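Long-range contacts in glutathione S-transferase 2 (Heligmosomoides polygyrus, PDB 1TW9), which probably catalyses the transfer of glutathione to electrophilic substrates, giving an S-substituted glutathione with release of a halide and a proton: residues 22-27 against 189-194; 75-80 against 150-155; 135-140 against 178-183. All blocks are in the same frame, centred on the assembly; numbering follows the deposited sequence.

Interaction 1 of 3, residues 22-27 against 189-194; sequences FALADQ and QQTPRI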
ATOM      1  N   PHE A  22       3.681  -7.536 -16.081  1.00 31.10           N
ATOM      2  CA  PHE A  22       3.264  -8.439 -17.145  1.00 30.50           C
ATOM      3  C   PHE A  22       4.382  -8.636 -18.161  1.00 30.63           C
ATOM      4  O   PHE A  22       4.670  -9.746 -18.606  1.00 32.28           O
ATOM      5  CB  PHE A  22       2.026  -7.881 -17.879  1.00 31.81           C
ATOM      6  CG  PHE A  22       0.660  -8.173 -17.160  1.00 29.95           C
ATOM      7  CD1 PHE A  22       0.342  -9.457 -16.710  1.00 32.16           C
ATOM      8  CD2 PHE A  22      -0.224  -7.143 -16.884  1.00 30.67           C
ATOM      9  CE1 PHE A  22      -0.866  -9.689 -16.099  1.00 32.93           C
ATOM     10  CE2 PHE A  22      -1.436  -7.402 -16.294  1.00 30.64           C
ATOM     11  CZ  PHE A  22      -1.755  -8.663 -15.891  1.00 32.10           C
ATOM     12  N   ALA A  23       5.009  -7.523 -18.568  1.00 31.88           N
ATOM     13  CA  ALA A  23       6.077  -7.558 -19.564  1.00 31.64           C
ATOM     14  C   ALA A  23       7.194  -8.416 -19.027  1.00 31.60           C
ATOM     15  O   ALA A  23       7.716  -9.286 -19.749  1.00 31.04           O
ATOM     16  CB  ALA A  23       6.593  -6.150 -19.907  1.00 31.39           C
ATOM     17  N   LEU A  24       7.617  -8.144 -17.788  1.00 31.91           N
ATOM     18  CA  LEU A  24       8.710  -8.869 -17.153  1.00 32.24           C
ATOM     19  C   LEU A  24       8.465 -10.371 -17.082  1.00 31.73           C
ATOM     20  O   LEU A  24       9.399 -11.172 -17.141  1.00 31.85           O
ATOM     21  CB  LEU A  24       8.869  -8.383 -15.714  1.00 35.07           C
ATOM     22  CG  LEU A  24      10.158  -7.824 -15.221  1.00 40.36           C
ATOM     23  CD1 LEU A  24      10.160  -7.957 -13.727  1.00 35.63           C
ATOM     24  CD2 LEU A  24      11.456  -8.242 -15.953  1.00 40.46           C
ATOM     25  N   ALA A  25       7.203 -10.752 -16.946  1.00 32.35           N
ATOM     26  CA  ALA A  25       6.774 -12.160 -16.817  1.00 31.61           C
ATOM     27  C   ALA A  25       6.477 -12.817 -18.170  1.00 33.08           C
ATOM     28  O   ALA A  25       6.140 -13.980 -18.192  1.00 33.29           O
ATOM     29  CB  ALA A  25       5.581 -12.241 -15.955  1.00 33.08           C
ATOM     30  N   ASP A  26       6.509 -12.039 -19.240  1.00 31.45           N
ATOM     31  CA  ASP A  26       6.103 -12.483 -20.595  1.00 33.04           C
ATOM     32  C   ASP A  26       4.693 -13.052 -20.543  1.00 33.77           C
ATOM     33  O   ASP A  26       4.338 -14.071 -21.171  1.00 35.15           O
ATOM     34  CB  ASP A  26       7.123 -13.467 -21.123  1.00 33.28           C
ATOM     35  CG  ASP A  26       6.912 -13.832 -22.533  1.00 37.87           C
ATOM     36  OD1 ASP A  26       6.468 -12.971 -23.290  1.00 39.42           O
ATOM     37  OD2 ASP A  26       7.218 -14.959 -22.973  1.00 41.42           O
ATOM     38  N   GLN A  27       3.851 -12.308 -19.861  1.00 32.95           N
ATOM     39  CA  GLN A  27       2.477 -12.720 -19.732  1.00 31.72           C
ATOM     40  C   GLN A  27       1.593 -11.853 -20.627  1.00 32.00           C
ATOM     41  O   GLN A  27       1.563 -10.628 -20.488  1.00 33.93           O
ATOM     42  CB  GLN A  27       2.060 -12.612 -18.266  1.00 30.95           C
ATOM     43  CG  GLN A  27       0.554 -12.854 -18.075  1.00 32.88           C
ATOM     44  CD  GLN A  27       0.138 -14.244 -18.352  1.00 33.27           C
ATOM     45  OE1 GLN A  27      -0.769 -14.483 -19.190  1.00 33.82           O
ATOM     46  NE2 GLN A  27       0.762 -15.195 -17.654  1.00 33.00           N
ATOM     47  N   GLN A 189      15.531  -0.402 -16.658  1.00 32.22           N
ATOM     48  CA  GLN A 189      14.870  -0.064 -17.913  1.00 32.28           C
ATOM     49  C   GLN A 189      15.527  -0.673 -19.125  1.00 32.35           C
ATOM     50  O   GLN A 189      14.894  -0.665 -20.198  1.00 33.44           O
ATOM     51  CB  GLN A 189      14.653   1.431 -18.061  1.00 30.56           C
ATOM     52  CG  GLN A 189      13.777   1.990 -16.888  1.00 33.94           C
ATOM     53  CD  GLN A 189      12.567   2.737 -17.328  1.00 35.99           C
ATOM     54  OE1 GLN A 189      11.384   2.445 -16.936  1.00 36.88           O
ATOM     55  NE2 GLN A 189      12.813   3.702 -18.145  1.00 31.54           N
ATOM     56  N   GLN A 190      16.771  -1.149 -18.999  1.00 32.93           N
ATOM     57  CA  GLN A 190      17.415  -1.922 -20.046  1.00 33.80           C
ATOM     58  C   GLN A 190      17.210  -3.437 -19.900  1.00 33.43           C
ATOM     59  O   GLN A 190      17.636  -4.218 -20.776  1.00 32.78           O
ATOM     60  CB  GLN A 190      18.912  -1.593 -20.082  1.00 34.62           C
ATOM     61  CG  GLN A 190      19.211  -0.129 -20.524  1.00 37.34           C
ATOM     62  CD  GLN A 190      18.500   0.294 -21.848  1.00 38.34           C
ATOM     63  OE1 GLN A 190      17.688   1.224 -21.847  1.00 41.64           O
ATOM     64  NE2 GLN A 190      18.771  -0.391 -22.914  1.00 36.82           N
ATOM     65  N   THR A 191      16.544  -3.883 -18.824  1.00 30.66           N
ATOM     66  CA  THR A 191      16.205  -5.315 -18.688  1.00 30.78           C
ATOM     67  C   THR A 191      15.460  -5.720 -19.958  1.00 30.12           C
ATOM     68  O   THR A 191      14.528  -4.998 -20.321  1.00 30.99           O
ATOM     69  CB  THR A 191      15.322  -5.504 -17.452  1.00 30.73           C
ATOM     70  OG1 THR A 191      16.027  -5.025 -16.288  1.00 30.42           O
ATOM     71  CG2 THR A 191      15.090  -6.888 -17.187  1.00 31.86           C
ATOM     72  N   PRO A 192      15.895  -6.736 -20.727  1.00 31.40           N
ATOM     73  CA  PRO A 192      15.350  -6.924 -22.092  1.00 30.76           C
ATOM     74  C   PRO A 192      13.810  -6.812 -22.242  1.00 31.61           C
ATOM     75  O   PRO A 192      13.335  -6.116 -23.120  1.00 29.38           O
ATOM     76  CB  PRO A 192      15.894  -8.281 -22.511  1.00 32.56           C
ATOM     77  CG  PRO A 192      17.212  -8.340 -21.825  1.00 31.74           C
ATOM     78  CD  PRO A 192      17.076  -7.589 -20.515  1.00 31.84           C
ATOM     79  N   ARG A 193      13.038  -7.521 -21.419  1.00 30.75           N
ATOM     80  CA  ARG A 193      11.571  -7.442 -21.544  1.00 30.24           C
ATOM     81  C   ARG A 193      10.982  -6.079 -21.214  1.00 29.75           C
ATOM     82  O   ARG A 193       9.927  -5.662 -21.772  1.00 29.32           O
ATOM     83  CB  ARG A 193      10.963  -8.515 -20.661  1.00 31.40           C
ATOM     84  CG  ARG A 193      11.118  -9.882 -21.263  1.00 33.13           C
ATOM     85  CD  ARG A 193      10.660 -10.949 -20.313  1.00 34.03           C
ATOM     86  NE  ARG A 193      10.697 -12.237 -20.941  1.00 34.55           N
ATOM     87  CZ  ARG A 193      10.409 -13.379 -20.303  1.00 37.68           C
ATOM     88  NH1 ARG A 193      10.056 -13.378 -19.003  1.00 39.16           N
ATOM     89  NH2 ARG A 193      10.459 -14.528 -20.963  1.00 39.74           N
ATOM     90  N   ILE A 194      11.635  -5.350 -20.320  1.00 29.52           N
ATOM     91  CA  ILE A 194      11.184  -4.037 -20.011  1.00 29.32           C
ATOM     92  C   ILE A 194      11.581  -3.028 -21.125  1.00 29.68           C
ATOM     93  O   ILE A 194      10.770  -2.198 -21.579  1.00 28.55           O
ATOM     94  CB  ILE A 194      11.794  -3.601 -18.668  1.00 29.11           C
ATOM     95  CG1 ILE A 194      11.347  -4.546 -17.521  1.00 31.10           C
ATOM     96  CG2 ILE A 194      11.436  -2.143 -18.377  1.00 30.65           C
ATOM     97  CD1 ILE A 194       9.890  -4.616 -17.336  1.00 31.86           C
TER
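Arg193, in the first turn of helix 192-200, reaches over Ala23, Leu24 and Asp26 at the end of helix 16-24. Its CG is anti to the carbonyl carbon (chi1 -75°) and the chain is extended from CG to NE. This carries CB, CG and CD past the Ala23 carbonyl, with Arg193 CD 3.4 Å from Ala23 O. The guanidinium then meets one partner at its edge and another over a face. At the edge, Arg193 NH1 donates to Leu24 O at 3.0 Å. The oxygen lies in the guanidinium plane and the bond is fairly straight (159°). The donor, however, stands above the carbonyl plane of Leu24. Over the face, Asp26 CB sits 3.4 Å above the plane, over its centre. The Asp26 carboxylate is turned 37° from the guanidinium. Asp26 OD2 to Arg193 NH2 is a long salt bridge of 3.8 Å, at which no N-H points.

The Leu24 side chain sets out away from the other segment, then bends back. Leu24 CG is 3.9 Å from Ile194 CD1, and Leu24 CD2 is 4.1 Å from Thr191 CG2. Thr191 OG1 bonds the carbonyls of Ile188 and Arg187, and its methyl faces the leucine. Leu158 of helix 155-170 touches both Leu24 and Ile194. Replacing Leu24 by an alanine would probably open a gap between Ile194, Thr191 and Leu158.

Asp26, with positive phi, follows helix 16-24 in a Schellman motif. Helix-end carbonyls and a nearby carboxylate probably make this a favourable site for the arginine's charge. With the leucine packing, it joins the N-terminal thioredoxin-like domain to the helical domain.

Interaction 2 of 3, residues 75-80 against 150-155; sequences FGFAGA and GDKISW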
ATOM      1  N   PHE A  75       4.147 -13.969 -10.243  1.00 28.29           N
ATOM      2  CA  PHE A  75       5.211 -14.205 -11.246  1.00 29.48           C
ATOM      3  C   PHE A  75       6.616 -14.265 -10.694  1.00 30.45           C
ATOM      4  O   PHE A  75       7.580 -14.543 -11.437  1.00 31.41           O
ATOM      5  CB  PHE A  75       5.088 -13.172 -12.404  1.00 30.72           C
ATOM      6  CG  PHE A  75       3.807 -13.272 -13.133  1.00 33.97           C
ATOM      7  CD1 PHE A  75       2.957 -12.207 -13.222  1.00 37.79           C
ATOM      8  CD2 PHE A  75       3.452 -14.470 -13.684  1.00 35.85           C
ATOM      9  CE1 PHE A  75       1.764 -12.346 -13.929  1.00 36.90           C
ATOM     10  CE2 PHE A  75       2.293 -14.596 -14.350  1.00 38.24           C
ATOM     11  CZ  PHE A  75       1.433 -13.563 -14.402  1.00 35.14           C
ATOM     12  N   GLY A  76       6.775 -13.988  -9.402  1.00 31.04           N
ATOM     13  CA  GLY A  76       8.073 -14.165  -8.751  1.00 29.78           C
ATOM     14  C   GLY A  76       8.912 -12.893  -8.600  1.00 30.07           C
ATOM     15  O   GLY A  76      10.133 -12.988  -8.549  1.00 29.81           O
ATOM     16  N   PHE A  77       8.260 -11.725  -8.565  1.00 29.35           N
ATOM     17  CA  PHE A  77       8.958 -10.464  -8.577  1.00 29.23           C
ATOM     18  C   PHE A  77       8.611  -9.699  -7.283  1.00 28.43           C
ATOM     19  O   PHE A  77       8.516  -8.449  -7.294  1.00 30.15           O
ATOM     20  CB  PHE A  77       8.627  -9.620  -9.793  1.00 30.49           C
ATOM     21  CG  PHE A  77       8.885 -10.388 -11.123  1.00 29.34           C
ATOM     22  CD1 PHE A  77       7.893 -10.652 -12.007  1.00 40.01           C
ATOM     23  CD2 PHE A  77      10.144 -10.809 -11.383  1.00 34.07           C
ATOM     24  CE1 PHE A  77       8.247 -11.416 -13.178  1.00 35.56           C
ATOM     25  CE2 PHE A  77      10.435 -11.491 -12.531  1.00 37.91           C
ATOM     26  CZ  PHE A  77       9.460 -11.808 -13.340  1.00 33.80           C
ATOM     27  N   ALA A  78       8.332 -10.437  -6.238  1.00 28.68           N
ATOM     28  CA  ALA A  78       8.015  -9.780  -4.908  1.00 27.87           C
ATOM     29  C   ALA A  78       8.920 -10.293  -3.788  1.00 29.71           C
ATOM     30  O   ALA A  78       8.498 -10.337  -2.651  1.00 32.23           O
ATOM     31  CB  ALA A  78       6.636  -9.969  -4.572  1.00 29.52           C
ATOM     32  N   GLY A  79      10.174 -10.533  -4.084  1.00 30.04           N
ATOM     33  CA  GLY A  79      11.124 -10.929  -3.101  1.00 30.35           C
ATOM     34  C   GLY A  79      11.135 -12.416  -2.853  1.00 30.88           C
ATOM     35  O   GLY A  79      10.233 -13.149  -3.295  1.00 33.13           O
ATOM     36  N   ALA A  80      12.188 -12.866  -2.179  1.00 29.61           N
ATOM     37  CA  ALA A  80      12.423 -14.287  -1.925  1.00 30.87           C
ATOM     38  C   ALA A  80      11.898 -14.839  -0.641  1.00 31.51           C
ATOM     39  O   ALA A  80      11.743 -16.035  -0.495  1.00 30.65           O
ATOM     40  CB  ALA A  80      13.899 -14.599  -2.084  1.00 31.86           C
ATOM     41  N   GLY A 150      16.986  -7.530  -1.977  1.00 30.01           N
ATOM     42  CA  GLY A 150      17.325  -8.849  -2.369  1.00 31.46           C
ATOM     43  C   GLY A 150      18.158  -8.906  -3.624  1.00 30.30           C
ATOM     44  O   GLY A 150      18.632  -7.924  -4.145  1.00 32.84           O
ATOM     45  N   ASP A 151      18.234 -10.102  -4.181  1.00 29.97           N
ATOM     46  CA  ASP A 151      19.145 -10.335  -5.281  1.00 29.35           C
ATOM     47  C   ASP A 151      18.463 -10.438  -6.652  1.00 28.79           C
ATOM     48  O   ASP A 151      19.134 -10.867  -7.610  1.00 30.40           O
ATOM     49  CB  ASP A 151      19.982 -11.588  -5.005  1.00 30.26           C
ATOM     50  CG  ASP A 151      19.209 -12.811  -5.003  1.00 34.01           C
ATOM     51  OD1 ASP A 151      17.953 -12.754  -5.104  1.00 41.74           O
ATOM     52  OD2 ASP A 151      19.758 -13.954  -4.877  1.00 42.86           O
ATOM     53  N   LYS A 152      17.187 -10.064  -6.758  1.00 31.17           N
ATOM     54  CA  LYS A 152      16.446 -10.186  -7.991  1.00 30.64           C
ATOM     55  C   LYS A 152      15.521  -9.014  -8.133  1.00 30.16           C
ATOM     56  O   LYS A 152      15.158  -8.334  -7.165  1.00 31.06           O
ATOM     57  CB  LYS A 152      15.655 -11.472  -7.908  1.00 31.54           C
ATOM     58  CG  LYS A 152      14.810 -11.822  -9.055  1.00 35.39           C
ATOM     59  CD  LYS A 152      14.032 -13.087  -8.685  1.00 34.98           C
ATOM     60  CE  LYS A 152      13.149 -13.595  -9.869  1.00 36.94           C
ATOM     61  NZ  LYS A 152      12.143 -14.654  -9.535  1.00 36.47           N
ATOM     62  N   ILE A 153      15.172  -8.720  -9.355  1.00 29.63           N
ATOM     63  CA  ILE A 153      14.323  -7.597  -9.670  1.00 30.73           C
ATOM     64  C   ILE A 153      12.989  -7.788  -9.006  1.00 30.06           C
ATOM     65  O   ILE A 153      12.459  -8.947  -8.916  1.00 29.30           O
ATOM     66  CB  ILE A 153      14.182  -7.499 -11.204  1.00 30.03           C
ATOM     67  CG1 ILE A 153      13.471  -6.216 -11.645  1.00 31.71           C
ATOM     68  CG2 ILE A 153      13.462  -8.680 -11.783  1.00 34.13           C
ATOM     69  CD1 ILE A 153      13.598  -5.825 -13.130  1.00 32.92           C
ATOM     70  N   SER A 154      12.400  -6.681  -8.537  1.00 31.69           N
ATOM     71  CA  SER A 154      11.063  -6.756  -7.936  1.00 30.75           C
ATOM     72  C   SER A 154      10.207  -5.643  -8.532  1.00 31.90           C
ATOM     73  O   SER A 154      10.735  -4.685  -9.145  1.00 31.52           O
ATOM     74  CB  SER A 154      11.079  -6.604  -6.444  1.00 31.51           C
ATOM     75  OG  SER A 154      11.532  -5.315  -6.062  1.00 32.72           O
ATOM     76  N   TRP A 155       8.934  -5.688  -8.191  1.00 29.68           N
ATOM     77  CA  TRP A 155       7.983  -4.654  -8.758  1.00 30.10           C
ATOM     78  C   TRP A 155       8.311  -3.253  -8.264  1.00 31.67           C
ATOM     79  O   TRP A 155       8.054  -2.255  -9.010  1.00 33.17           O
ATOM     80  CB  TRP A 155       6.550  -5.003  -8.436  1.00 31.09           C
ATOM     81  CG  TRP A 155       6.176  -5.056  -6.991  1.00 30.82           C
ATOM     82  CD1 TRP A 155       6.362  -6.098  -6.098  1.00 30.03           C
ATOM     83  CD2 TRP A 155       5.395  -4.075  -6.291  1.00 30.15           C
ATOM     84  NE1 TRP A 155       5.770  -5.787  -4.881  1.00 30.43           N
ATOM     85  CE2 TRP A 155       5.217  -4.534  -4.963  1.00 29.78           C
ATOM     86  CE3 TRP A 155       4.946  -2.801  -6.614  1.00 31.86           C
ATOM     87  CZ2 TRP A 155       4.536  -3.792  -3.990  1.00 30.13           C
ATOM     88  CZ3 TRP A 155       4.246  -2.094  -5.648  1.00 29.86           C
ATOM     89  CH2 TRP A 155       4.046  -2.588  -4.371  1.00 32.54           C
TER
HETATM   90  O   HOH W   1      10.308 -15.282 -11.490  1.00 30.83           O
HETATM   91  O   HOH W   2      11.870 -10.079  -6.410  1.00 21.61           O
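Phe77 O gathers several contacts from Ser154 and Trp155. It accepts a hydrogen bond from Trp155 N at 2.9 Å. The donor lies in the carbonyl plane, but the N-H is bent to 143°. Ser154 CA adds a CA-H...O contact to Phe77 O at 3.1 Å. The indole edge also turns to this oxygen, with Trp155 CD1 3.4 Å from Phe77 O.

The second polar group is Lys152. Its extended chain brings NZ within 2.8 Å of Gly76 O, where it donates. NZ also donates to a water that in turn donates to Phe75 O. Another water accepts from Gly79 N and donates to Ile153 O.

Apolar contacts are few. Phe77 CD2 lies 4.0 Å from Ile153 CG2. The Ala78 methyl meets the indole edge, with Ala78 CB 4.2 Å from Trp155 CD1.

Ser154 is at the N-cap position of helix 155-170, and its N bonds the Asp157 carboxylate. The loop after helix 64-75 supplies Phe77 O as acceptor to Trp155 N, at the start of helix 155-170. In return, the lysine's charge probably suits the carbonyls at the end of helix 64-75, one of them met through a water.

Interaction 3 of 3, residues 135-140 against 178-183; sequences FITKFL and FPEVKA. Unlike the reference sequence in segment 135-140: Leu140 (reference Pro).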
ATOM      1  N   PHE A 135      16.746   8.253   0.719  1.00 31.35           N
ATOM      2  CA  PHE A 135      16.296   6.957   1.303  1.00 32.55           C
ATOM      3  C   PHE A 135      16.548   5.790   0.348  1.00 34.70           C
ATOM      4  O   PHE A 135      17.102   4.740   0.763  1.00 34.68           O
ATOM      5  CB  PHE A 135      14.800   6.973   1.659  1.00 34.23           C
ATOM      6  CG  PHE A 135      14.426   7.975   2.733  1.00 32.47           C
ATOM      7  CD1 PHE A 135      13.257   8.718   2.617  1.00 33.89           C
ATOM      8  CD2 PHE A 135      15.219   8.177   3.841  1.00 33.90           C
ATOM      9  CE1 PHE A 135      12.896   9.627   3.595  1.00 34.22           C
ATOM     10  CE2 PHE A 135      14.859   9.062   4.808  1.00 36.79           C
ATOM     11  CZ  PHE A 135      13.688   9.809   4.679  1.00 33.24           C
ATOM     12  N   ILE A 136      16.187   5.972  -0.900  1.00 33.78           N
ATOM     13  CA  ILE A 136      16.416   4.962  -1.963  1.00 34.35           C
ATOM     14  C   ILE A 136      17.884   4.601  -2.094  1.00 33.59           C
ATOM     15  O   ILE A 136      18.247   3.424  -2.172  1.00 33.38           O
ATOM     16  CB  ILE A 136      15.858   5.450  -3.374  1.00 33.69           C
ATOM     17  CG1 ILE A 136      14.361   5.570  -3.376  1.00 36.49           C
ATOM     18  CG2 ILE A 136      16.309   4.458  -4.539  1.00 37.85           C
ATOM     19  CD1 ILE A 136      13.647   4.397  -2.839  1.00 36.18           C
ATOM     20  N   THR A 137      18.755   5.609  -2.105  1.00 32.41           N
ATOM     21  CA  THR A 137      20.205   5.421  -2.207  1.00 31.85           C
ATOM     22  C   THR A 137      20.785   4.564  -1.069  1.00 30.86           C
ATOM     23  O   THR A 137      21.635   3.674  -1.286  1.00 29.78           O
ATOM     24  CB  THR A 137      20.871   6.773  -2.252  1.00 30.93           C
ATOM     25  OG1 THR A 137      20.463   7.440  -3.467  1.00 33.70           O
ATOM     26  CG2 THR A 137      22.380   6.595  -2.403  1.00 30.31           C
ATOM     27  N   LYS A 138      20.275   4.784   0.135  1.00 30.99           N
ATOM     28  CA  LYS A 138      20.652   4.005   1.293  1.00 32.68           C
ATOM     29  C   LYS A 138      20.311   2.520   1.090  1.00 31.41           C
ATOM     30  O   LYS A 138      21.140   1.696   1.368  1.00 31.71           O
ATOM     31  CB  LYS A 138      19.983   4.614   2.514  1.00 32.95           C
ATOM     32  CG  LYS A 138      19.992   3.861   3.710  1.00 35.53           C
ATOM     33  CD  LYS A 138      19.353   4.714   4.851  1.00 35.86           C
ATOM     34  CE  LYS A 138      17.775   4.640   4.887  1.00 37.34           C
ATOM     35  NZ  LYS A 138      17.385   5.470   6.107  1.00 39.00           N
ATOM     36  N   PHE A 139      19.135   2.217   0.543  1.00 31.50           N
ATOM     37  CA  PHE A 139      18.789   0.851   0.211  1.00 30.79           C
ATOM     38  C   PHE A 139      19.706   0.262  -0.895  1.00 31.22           C
ATOM     39  O   PHE A 139      20.207  -0.868  -0.767  1.00 30.40           O
ATOM     40  CB  PHE A 139      17.303   0.774  -0.158  1.00 30.92           C
ATOM     41  CG  PHE A 139      16.409   0.676   1.032  1.00 30.74           C
ATOM     42  CD1 PHE A 139      16.080   1.769   1.774  1.00 31.82           C
ATOM     43  CD2 PHE A 139      15.864  -0.566   1.415  1.00 32.37           C
ATOM     44  CE1 PHE A 139      15.216   1.700   2.856  1.00 31.79           C
ATOM     45  CE2 PHE A 139      15.025  -0.644   2.534  1.00 31.68           C
ATOM     46  CZ  PHE A 139      14.704   0.465   3.265  1.00 31.84           C
ATOM     47  N   LEU A 140      19.928   1.025  -1.968  1.00 30.42           N
ATOM     48  CA  LEU A 140      20.835   0.573  -3.025  1.00 31.74           C
ATOM     49  C   LEU A 140      22.218   0.310  -2.494  1.00 31.67           C
ATOM     50  O   LEU A 140      22.879  -0.721  -2.799  1.00 33.28           O
ATOM     51  CB  LEU A 140      20.915   1.598  -4.134  1.00 31.81           C
ATOM     52  CG  LEU A 140      19.576   1.783  -4.804  1.00 33.06           C
ATOM     53  CD1 LEU A 140      19.457   3.006  -5.733  1.00 32.38           C
ATOM     54  CD2 LEU A 140      19.205   0.546  -5.625  1.00 32.97           C
ATOM     55  N   PHE A 178      22.676  11.765  -7.471  1.00 28.98           N
ATOM     56  CA  PHE A 178      22.131  10.400  -7.168  1.00 29.93           C
ATOM     57  C   PHE A 178      22.579   9.408  -8.240  1.00 29.65           C
ATOM     58  O   PHE A 178      21.742   8.825  -8.951  1.00 29.43           O
ATOM     59  CB  PHE A 178      20.625  10.487  -7.126  1.00 29.33           C
ATOM     60  CG  PHE A 178      20.139  11.385  -6.045  1.00 31.01           C
ATOM     61  CD1 PHE A 178      19.752  12.662  -6.314  1.00 33.61           C
ATOM     62  CD2 PHE A 178      20.296  11.007  -4.746  1.00 32.44           C
ATOM     63  CE1 PHE A 178      19.387  13.552  -5.260  1.00 33.59           C
ATOM     64  CE2 PHE A 178      19.900  11.829  -3.684  1.00 33.32           C
ATOM     65  CZ  PHE A 178      19.477  13.146  -3.967  1.00 32.60           C
ATOM     66  N   PRO A 179      23.882   9.178  -8.357  1.00 28.54           N
ATOM     67  CA  PRO A 179      24.369   8.300  -9.435  1.00 29.39           C
ATOM     68  C   PRO A 179      23.879   6.886  -9.297  1.00 30.37           C
ATOM     69  O   PRO A 179      23.583   6.225 -10.330  1.00 29.80           O
ATOM     70  CB  PRO A 179      25.883   8.331  -9.294  1.00 29.94           C
ATOM     71  CG  PRO A 179      26.176   8.941  -7.906  1.00 31.06           C
ATOM     72  CD  PRO A 179      24.985   9.732  -7.518  1.00 30.43           C
ATOM     73  N   GLU A 180      23.773   6.420  -8.063  1.00 30.71           N
ATOM     74  CA  GLU A 180      23.290   5.012  -7.849  1.00 31.57           C
ATOM     75  C   GLU A 180      21.838   4.851  -8.328  1.00 31.36           C
ATOM     76  O   GLU A 180      21.464   3.841  -8.895  1.00 29.77           O
ATOM     77  CB  GLU A 180      23.411   4.590  -6.380  1.00 32.58           C
ATOM     78  CG  GLU A 180      24.810   4.481  -5.828  1.00 37.59           C
ATOM     79  CD  GLU A 180      25.441   5.825  -5.421  1.00 40.43           C
ATOM     80  OE1 GLU A 180      24.713   6.885  -5.291  1.00 37.74           O
ATOM     81  OE2 GLU A 180      26.701   5.821  -5.226  1.00 43.01           O
ATOM     82  N   VAL A 181      21.025   5.880  -8.108  1.00 30.25           N
ATOM     83  CA  VAL A 181      19.641   5.847  -8.541  1.00 31.04           C
ATOM     84  C   VAL A 181      19.598   5.876 -10.047  1.00 29.74           C
ATOM     85  O   VAL A 181      18.815   5.171 -10.639  1.00 29.91           O
ATOM     86  CB  VAL A 181      18.832   7.016  -7.968  1.00 30.65           C
ATOM     87  CG1 VAL A 181      17.453   7.114  -8.628  1.00 31.83           C
ATOM     88  CG2 VAL A 181      18.684   6.912  -6.474  1.00 32.01           C
ATOM     89  N   LYS A 182      20.432   6.704 -10.682  1.00 29.27           N
ATOM     90  CA  LYS A 182      20.487   6.692 -12.157  1.00 30.55           C
ATOM     91  C   LYS A 182      20.887   5.308 -12.696  1.00 29.41           C
ATOM     92  O   LYS A 182      20.315   4.865 -13.687  1.00 31.67           O
ATOM     93  CB  LYS A 182      21.505   7.710 -12.733  1.00 31.75           C
ATOM     94  CG  LYS A 182      21.280   7.797 -14.267  1.00 36.16           C
ATOM     95  CD  LYS A 182      22.003   8.770 -15.008  1.00 39.81           C
ATOM     96  CE  LYS A 182      21.597   8.635 -16.525  1.00 42.11           C
ATOM     97  NZ  LYS A 182      22.169   9.810 -17.292  1.00 41.39           N
ATOM     98  N   ALA A 183      21.900   4.690 -12.092  1.00 30.01           N
ATOM     99  CA  ALA A 183      22.460   3.411 -12.496  1.00 29.83           C
ATOM    100  C   ALA A 183      21.349   2.357 -12.400  1.00 29.49           C
ATOM    101  O   ALA A 183      21.161   1.495 -13.250  1.00 30.12           O
ATOM    102  CB  ALA A 183      23.597   3.034 -11.531  1.00 29.65           C
TER
HETATM  103  O   HOH W   3      22.035   7.627  -5.766  1.00 24.04           O
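Val181 CG2 is the centre of the tight part. This methyl is anti to the carbonyl carbon of its own residue, which turns it to helix 119-142. There it meets three side chains. It is 3.5 Å from Thr137 OG1 and 3.9 Å from Ile136 CG2. Leu140 CD1 comes to 4.1 Å from the same Val181 CG2. Leu140 CD1 also rests on the backbone of helix 179-189, 3.8 Å from Glu180 O. Residue 140 is leucine here and proline in the reference sequence. The Val181 side chain crosses those of Ile136 and Thr137 at about a right angle. The short helix segments themselves cross at 72°, with their axes 9.3 Å apart.

The other side is polar and built round a water. This water donates to Thr137 OG1 and to Glu180 OE1, both at 2.8 Å, and accepts from Val181 N. It therefore takes up a backbone N-H in the first turn of helix 179-189. Thr137 OG1 has a further bond to Leu133 O. The Glu180 chain bends at chi2 (80°), which brings its carboxylate back to the water and to Thr137 CG2, 3.7 Å from OE1. Lys141 forms a salt bridge with the other oxygen, Glu180 OE2. The helix start and this lysine would probably both stabilise the negative charge. The Phe178 ring presents its edge here, with the water in the ring plane.

This is packing within the helical domain. Helix 119-142 extends the contact through Leu133, which touches both Phe178 and Val181, and through Arg129. Leu148 lies on Ile136 and Leu140, Ile175 on Val181. Leu91 of helix 82-101 backs Ile136. On another side of helix 119-142, Lys138 bonds Pro47 O of the second subunit.

In the fold
From the N terminus, the chain first passes 22-27, at the end of helix 16-24. Interaction 1 closes its long loop only at 189-194, and both other contacts nest inside. Interaction 2 starts at 75-80, where helix 64-75 ends. Interaction 3 starts at 135-140, before 150-155 closes interaction 2, and closes at 178-183, so these two cross. Interactions 1 and 2 touch: Leu24 packs on Phe77 and Ile153, and Ala25 on Phe75. Together they join the thioredoxin-like part to the helical domain. Interaction 3 lies apart, its centre about 22 Å from that of interaction 1, and ties helices within the helical domain.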